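Local atomic coordinates of methyltransferase (Bacteroides thetaiotaomicron, PDB entry 3FQ6), a protein that forms a domain of a probable methyltransferase related to the tetrapyrrole (corrin/porphyrin) methylases, whose own substrate is not established. Residues L59-F62 / A63-F66; Q33-L36 / K37-E41. One frame throughout, in Å; residues are numbered along the deposited sequence.

Contact 1 of 2, residues L59-F62 / A63-F66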
ATOM      1  N   LEU A  59       4.637   1.096  -5.527  1.00 36.66           N
ATOM      2  CA  LEU A  59       5.530   0.620  -4.468  1.00 36.49           C
ATOM      3  C   LEU A  59       6.939   1.191  -4.613  1.00 37.43           C
ATOM      4  O   LEU A  59       7.612   1.444  -3.614  1.00 38.29           O
ATOM      5  CB  LEU A  59       5.609  -0.900  -4.464  1.00 36.25           C
ATOM      6  CG  LEU A  59       4.310  -1.649  -4.236  1.00 34.48           C
ATOM      7  CD1 LEU A  59       4.555  -3.160  -4.333  1.00 32.34           C
ATOM      8  CD2 LEU A  59       3.731  -1.227  -2.874  1.00 31.31           C
ATOM      9  N   THR A  60       7.372   1.419  -5.854  1.00 37.88           N
ATOM     10  CA  THR A  60       8.695   1.997  -6.127  1.00 38.01           C
ATOM     11  C   THR A  60       8.719   3.466  -5.712  1.00 38.30           C
ATOM     12  O   THR A  60       9.575   3.908  -4.957  1.00 38.69           O
ATOM     13  CB  THR A  60       9.029   1.823  -7.609  1.00 38.32           C
ATOM     14  OG1 THR A  60       8.931   0.429  -7.923  1.00 39.25           O
ATOM     15  CG2 THR A  60      10.430   2.327  -7.934  1.00 36.70           C
ATOM     16  N   GLN A  61       7.746   4.218  -6.186  1.00 38.40           N
ATOM     17  CA  GLN A  61       7.580   5.580  -5.739  1.00 38.92           C
ATOM     18  C   GLN A  61       7.435   5.728  -4.222  1.00 38.83           C
ATOM     19  O   GLN A  61       7.957   6.697  -3.666  1.00 38.84           O
ATOM     20  CB  GLN A  61       6.365   6.163  -6.398  1.00 39.72           C
ATOM     21  CG  GLN A  61       6.439   7.606  -6.555  1.00 40.78           C
ATOM     22  CD  GLN A  61       5.445   8.084  -7.544  1.00 44.32           C
ATOM     23  OE1 GLN A  61       4.457   7.399  -7.835  1.00 47.74           O
ATOM     24  NE2 GLN A  61       5.677   9.275  -8.075  1.00 47.33           N
ATOM     25  N   PHE A  62       6.727   4.792  -3.570  1.00 38.33           N
ATOM     26  CA  PHE A  62       6.629   4.764  -2.100  1.00 37.29           C
ATOM     27  C   PHE A  62       7.997   4.569  -1.441  1.00 37.65           C
ATOM     28  O   PHE A  62       8.268   5.178  -0.412  1.00 37.39           O
ATOM     29  CB  PHE A  62       5.659   3.665  -1.588  1.00 37.26           C
ATOM     30  CG  PHE A  62       4.175   3.999  -1.727  1.00 34.95           C
ATOM     31  CD1 PHE A  62       3.730   5.187  -2.350  1.00 36.83           C
ATOM     32  CD2 PHE A  62       3.219   3.088  -1.298  1.00 34.40           C
ATOM     33  CE1 PHE A  62       2.364   5.478  -2.505  1.00 34.31           C
ATOM     34  CE2 PHE A  62       1.851   3.366  -1.432  1.00 35.17           C
ATOM     35  CZ  PHE A  62       1.415   4.557  -2.037  1.00 34.79           C
ATOM     36  N   ALA A  63       8.866   3.735  -2.010  1.00 37.46           N
ATOM     37  CA  ALA A  63      10.181   3.614  -1.421  1.00 38.28           C
ATOM     38  C   ALA A  63      10.912   4.962  -1.553  1.00 38.70           C
ATOM     39  O   ALA A  63      11.599   5.389  -0.630  1.00 39.39           O
ATOM     40  CB  ALA A  63      10.974   2.476  -2.032  1.00 37.99           C
ATOM     41  N   GLU A  64      10.700   5.659  -2.665  1.00 38.71           N
ATOM     42  CA  GLU A  64      11.328   6.963  -2.924  1.00 39.25           C
ATOM     43  C   GLU A  64      10.925   7.915  -1.790  1.00 38.35           C
ATOM     44  O   GLU A  64      11.762   8.512  -1.118  1.00 38.21           O
ATOM     45  CB  GLU A  64      10.743   7.488  -4.235  1.00 40.33           C
ATOM     46  CG  GLU A  64      11.617   8.065  -5.298  1.00 42.05           C
ATOM     47  CD  GLU A  64      10.781   8.331  -6.565  1.00 45.71           C
ATOM     48  OE1 GLU A  64      10.343   9.482  -6.783  1.00 47.42           O
ATOM     49  OE2 GLU A  64      10.517   7.371  -7.328  1.00 46.56           O
ATOM     50  N   TYR A  65       9.622   8.009  -1.557  1.00 37.91           N
ATOM     51  CA  TYR A  65       9.069   8.981  -0.607  1.00 37.82           C
ATOM     52  C   TYR A  65       9.055   8.589   0.871  1.00 37.54           C
ATOM     53  O   TYR A  65       9.204   9.440   1.725  1.00 37.54           O
ATOM     54  CB  TYR A  65       7.673   9.411  -1.035  1.00 37.12           C
ATOM     55  CG  TYR A  65       7.645  10.404  -2.180  1.00 37.43           C
ATOM     56  CD1 TYR A  65       7.794   9.981  -3.486  1.00 35.15           C
ATOM     57  CD2 TYR A  65       7.470  11.777  -1.951  1.00 35.18           C
ATOM     58  CE1 TYR A  65       7.763  10.883  -4.538  1.00 34.04           C
ATOM     59  CE2 TYR A  65       7.412  12.679  -2.995  1.00 33.10           C
ATOM     60  CZ  TYR A  65       7.555  12.229  -4.301  1.00 35.56           C
ATOM     61  OH  TYR A  65       7.533  13.121  -5.393  1.00 37.97           O
ATOM     62  N   PHE A  66       8.879   7.310   1.154  1.00 38.02           N
ATOM     63  CA  PHE A  66       8.706   6.794   2.523  1.00 37.96           C
ATOM     64  C   PHE A  66       9.914   6.035   3.029  1.00 37.23           C
ATOM     65  O   PHE A  66      10.010   5.823   4.226  1.00 36.36           O
ATOM     66  CB  PHE A  66       7.470   5.871   2.606  1.00 38.50           C
ATOM     67  CG  PHE A  66       6.221   6.519   2.111  1.00 42.00           C
ATOM     68  CD1 PHE A  66       5.772   7.714   2.675  1.00 45.67           C
ATOM     69  CD2 PHE A  66       5.511   5.985   1.066  1.00 43.79           C
ATOM     70  CE1 PHE A  66       4.626   8.352   2.204  1.00 46.38           C
ATOM     71  CE2 PHE A  66       4.362   6.647   0.579  1.00 45.56           C
ATOM     72  CZ  PHE A  66       3.928   7.826   1.151  1.00 44.77           C
TER
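Phe-62 and Phe-66, one helical turn apart on helix 55-66, form an offset edge-to-face pair: the edge of Phe-66 is directed at the face of Phe-62, with ring centroids 5.1 Å apart and planes at 70°. The leading atom is Phe-66 CE2, which lies over that face 3.3 Å from Phe-62 CD1. Beside it, Phe-66 CD2 comes within 3.5 Å of Phe-62 CB, which sits at the edge of the Phe-66 ring in its plane. Both rings have CG anti to the carbonyl carbon (chi1 -77° in Phe-62 and -54° in Phe-66), which sends them out side by side from the same flank. The backbone fixes their spacing through the i to i+4 bond from Phe-66 N to Phe-62 O, 2.7 Å long. On another flank, Tyr-65 turns its ring edge to the backbone, placing CD1 3.3 Å from Gln-61 O, the same oxygen that accepts the hydrogen bond from Tyr-65 N. The Gln-61 chain runs alongside, its CG 4.1 Å from Tyr-65 CE1. Farther out, Phe-62 meets the ring of Phe-48 and packs on Leu-26, Leu-36 and Leu-90, and Phe-66 rests on Leu-39. An alanine in place of Phe-62 would probably open a gap between Leu-36, Leu-90 and Phe-48 and deprive the Phe-66 edge of the face it rests on. The backbone bond and the apolar ring pair thus set Phe-62 and Phe-66 together, while Gln-61 and Tyr-65 also pack on Leu-36 and direct their polar ends to Arg-32 and, weakly, Gln-33.

Contact 2 of 2, residues Q33-L36 / K37-E41. With SO4 (sulfate ion), chain C.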
ATOM      1  N   GLN A  33       1.959  14.306  -6.371  1.00 41.94           N
ATOM      2  CA  GLN A  33       3.210  14.521  -5.668  1.00 42.24           C
ATOM      3  C   GLN A  33       2.911  15.302  -4.402  1.00 42.07           C
ATOM      4  O   GLN A  33       3.531  15.054  -3.363  1.00 42.36           O
ATOM      5  CB  GLN A  33       4.198  15.279  -6.573  1.00 42.61           C
ATOM      6  CG  GLN A  33       5.571  15.475  -5.965  1.00 44.38           C
ATOM      7  CD  GLN A  33       6.453  16.440  -6.731  1.00 47.82           C
ATOM      8  OE1 GLN A  33       5.984  17.411  -7.353  1.00 49.53           O
ATOM      9  NE2 GLN A  33       7.755  16.192  -6.672  1.00 49.01           N
ATOM     10  N   THR A  34       1.959  16.236  -4.516  1.00 41.23           N
ATOM     11  CA  THR A  34       1.399  16.958  -3.398  1.00 40.85           C
ATOM     12  C   THR A  34       0.924  15.997  -2.304  1.00 41.35           C
ATOM     13  O   THR A  34       1.230  16.202  -1.117  1.00 40.99           O
ATOM     14  CB  THR A  34       0.234  17.812  -3.875  1.00 40.65           C
ATOM     15  OG1 THR A  34       0.753  18.904  -4.629  1.00 41.18           O
ATOM     16  CG2 THR A  34      -0.588  18.361  -2.722  1.00 40.35           C
ATOM     17  N   ARG A  35       0.171  14.964  -2.698  1.00 41.56           N
ATOM     18  CA  ARG A  35      -0.335  13.979  -1.741  1.00 42.08           C
ATOM     19  C   ARG A  35       0.872  13.233  -1.153  1.00 42.17           C
ATOM     20  O   ARG A  35       0.993  13.074   0.074  1.00 42.48           O
ATOM     21  CB  ARG A  35      -1.342  12.990  -2.374  1.00 42.18           C
ATOM     22  CG  ARG A  35      -2.657  13.588  -2.952  1.00 43.20           C
ATOM     23  CD  ARG A  35      -3.638  14.122  -1.938  1.00 44.22           C
ATOM     24  NE  ARG A  35      -3.703  13.247  -0.776  1.00 51.41           N
ATOM     25  CZ  ARG A  35      -3.447  13.626   0.481  1.00 53.51           C
ATOM     26  NH1 ARG A  35      -3.151  14.895   0.757  1.00 52.64           N
ATOM     27  NH2 ARG A  35      -3.505  12.739   1.473  1.00 53.00           N
ATOM     28  N   LEU A  36       1.787  12.823  -2.026  1.00 41.36           N
ATOM     29  CA  LEU A  36       2.952  12.100  -1.563  1.00 40.71           C
ATOM     30  C   LEU A  36       3.780  12.911  -0.590  1.00 40.72           C
ATOM     31  O   LEU A  36       4.255  12.351   0.396  1.00 41.22           O
ATOM     32  CB  LEU A  36       3.823  11.628  -2.722  1.00 40.76           C
ATOM     33  CG  LEU A  36       3.237  10.550  -3.630  1.00 39.45           C
ATOM     34  CD1 LEU A  36       3.901  10.672  -4.950  1.00 38.21           C
ATOM     35  CD2 LEU A  36       3.427   9.175  -3.054  1.00 38.34           C
ATOM     36  N   LYS A  37       3.952  14.208  -0.843  1.00 39.72           N
ATOM     37  CA  LYS A  37       4.756  15.031   0.054  1.00 39.77           C
ATOM     38  C   LYS A  37       4.122  15.140   1.442  1.00 39.88           C
ATOM     39  O   LYS A  37       4.802  14.975   2.458  1.00 39.95           O
ATOM     40  CB  LYS A  37       5.057  16.412  -0.541  1.00 39.70           C
ATOM     41  CG  LYS A  37       6.051  16.368  -1.698  1.00 39.60           C
ATOM     42  CD  LYS A  37       6.900  17.640  -1.795  1.00 39.41           C
ATOM     43  CE  LYS A  37       7.933  17.495  -2.914  1.00 41.20           C
ATOM     44  NZ  LYS A  37       8.990  18.575  -3.031  1.00 42.59           N
ATOM     45  N   ALA A  38       2.812  15.383   1.469  1.00 40.08           N
ATOM     46  CA  ALA A  38       2.034  15.434   2.707  1.00 39.76           C
ATOM     47  C   ALA A  38       2.060  14.089   3.441  1.00 40.01           C
ATOM     48  O   ALA A  38       2.167  14.053   4.687  1.00 39.96           O
ATOM     49  CB  ALA A  38       0.601  15.856   2.408  1.00 39.04           C
ATOM     50  N   LEU A  39       1.969  12.995   2.674  1.00 39.60           N
ATOM     51  CA  LEU A  39       1.926  11.654   3.261  1.00 39.82           C
ATOM     52  C   LEU A  39       3.281  11.192   3.789  1.00 39.89           C
ATOM     53  O   LEU A  39       3.332  10.324   4.651  1.00 40.50           O
ATOM     54  CB  LEU A  39       1.356  10.610   2.292  1.00 39.71           C
ATOM     55  CG  LEU A  39      -0.089  10.732   1.824  1.00 38.82           C
ATOM     56  CD1 LEU A  39      -0.258   9.838   0.629  1.00 40.96           C
ATOM     57  CD2 LEU A  39      -1.117  10.386   2.885  1.00 37.83           C
ATOM     58  N   ALA A  40       4.362  11.788   3.299  1.00 40.19           N
ATOM     59  CA  ALA A  40       5.737  11.519   3.778  1.00 40.45           C
ATOM     60  C   ALA A  40       5.946  11.887   5.233  1.00 41.25           C
ATOM     61  O   ALA A  40       6.839  11.342   5.897  1.00 41.26           O
ATOM     62  CB  ALA A  40       6.755  12.279   2.938  1.00 40.44           C
ATOM     63  N   GLU A  41       5.150  12.832   5.722  1.00 41.64           N
ATOM     64  CA  GLU A  41       5.276  13.275   7.111  1.00 42.56           C
ATOM     65  C   GLU A  41       4.351  12.523   8.084  1.00 42.30           C
ATOM     66  O   GLU A  41       4.509  12.623   9.311  1.00 42.49           O
ATOM     67  CB  GLU A  41       5.055  14.793   7.220  1.00 42.86           C
ATOM     68  CG  GLU A  41       6.197  15.630   6.591  1.00 45.70           C
ATOM     69  CD  GLU A  41       7.586  15.290   7.181  1.00 48.62           C
ATOM     70  OE1 GLU A  41       8.184  14.244   6.810  1.00 50.74           O
ATOM     71  OE2 GLU A  41       8.077  16.077   8.016  1.00 47.82           O
TER
HETATM   72  S   SO4 C   1       1.557  17.975  -8.175  0.60 66.31           S
HETATM   73  O1  SO4 C   1       2.464  19.089  -7.964  0.60 63.11           O
HETATM   74  O2  SO4 C   1       0.413  18.418  -8.976  0.60 62.99           O
HETATM   75  O3  SO4 C   1       2.245  16.843  -8.815  0.60 61.98           O
HETATM   76  O4  SO4 C   1       1.064  17.581  -6.860  0.60 64.47           O
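Helix 32-39, the crossover helix of the beta-alpha-beta unit formed with strands 20-24 and 45-50, contains this contact, and a sulfate ion is bound at its N-terminal end. Gln-33 and Lys-37 stand one turn apart: Lys-37 N donates to Gln-33 O over 2.7 Å, and the two side chains run side by side in the same direction, bringing Lys-37 CE to 4.0 Å from Gln-33 NE2. The Gln-33 chain is extended, with CG anti to the backbone N (chi1 -176°), which carries its amide out alongside the lysine. Both polar ends reach a second sulfate, Lys-37 NZ by a salt bridge and Gln-33 NE2 by a hydrogen bond. Around the helix, Leu-39 N bonds to Arg-35 O, and Leu-39 CG packs 3.1 Å from that same oxygen. The Arg-35 chain turns twice, at its second and third torsions, and its guanidinium slants across the leucine, with NH2 3.6 Å from Leu-39 CD2; this NH2 also makes a salt bridge to Glu-23 on strand 20-24. Leu-36 and Leu-39 are the buried members, Leu-36 set against helix 55-66 and Leu-39 against Met-46 and Phe-48 of strand 45-50. Both sulfates probably come from the crystallisation liquor; the one at the helix start also accepts a bond from Gly-31 N. The N-H groups of the first turn and the helix dipole would probably favour an anion there. Thr-34 donates two hydrogen bonds to one oxygen of that sulfate, from N at 2.8 Å and from OG1 at 2.6 Å to O4.

How the contacts relate
Contact 2 comes first along the chain, on helix 32-39, and contact 1 follows on helix 55-66; strand 45-50 comes between them in sequence. Their centres lie 11 Å apart and the two helices touch directly. Phe-66 CE1 packs 3.4 Å from Leu-39 O, while Tyr-65 CD2 lies 3.7 Å from Leu-36 CB. A weak hydrogen bond between Gln-33 NE2 and Tyr-65 OH adds a polar link. Phe-48 of strand 45-50 meets both contacts, through Phe-62 and Leu-39, so the helices share an apolar seam with the mixed sheet. Both helices belong to the methylase-like domain, and their mutual packing around Phe-48 joins them to its sheet.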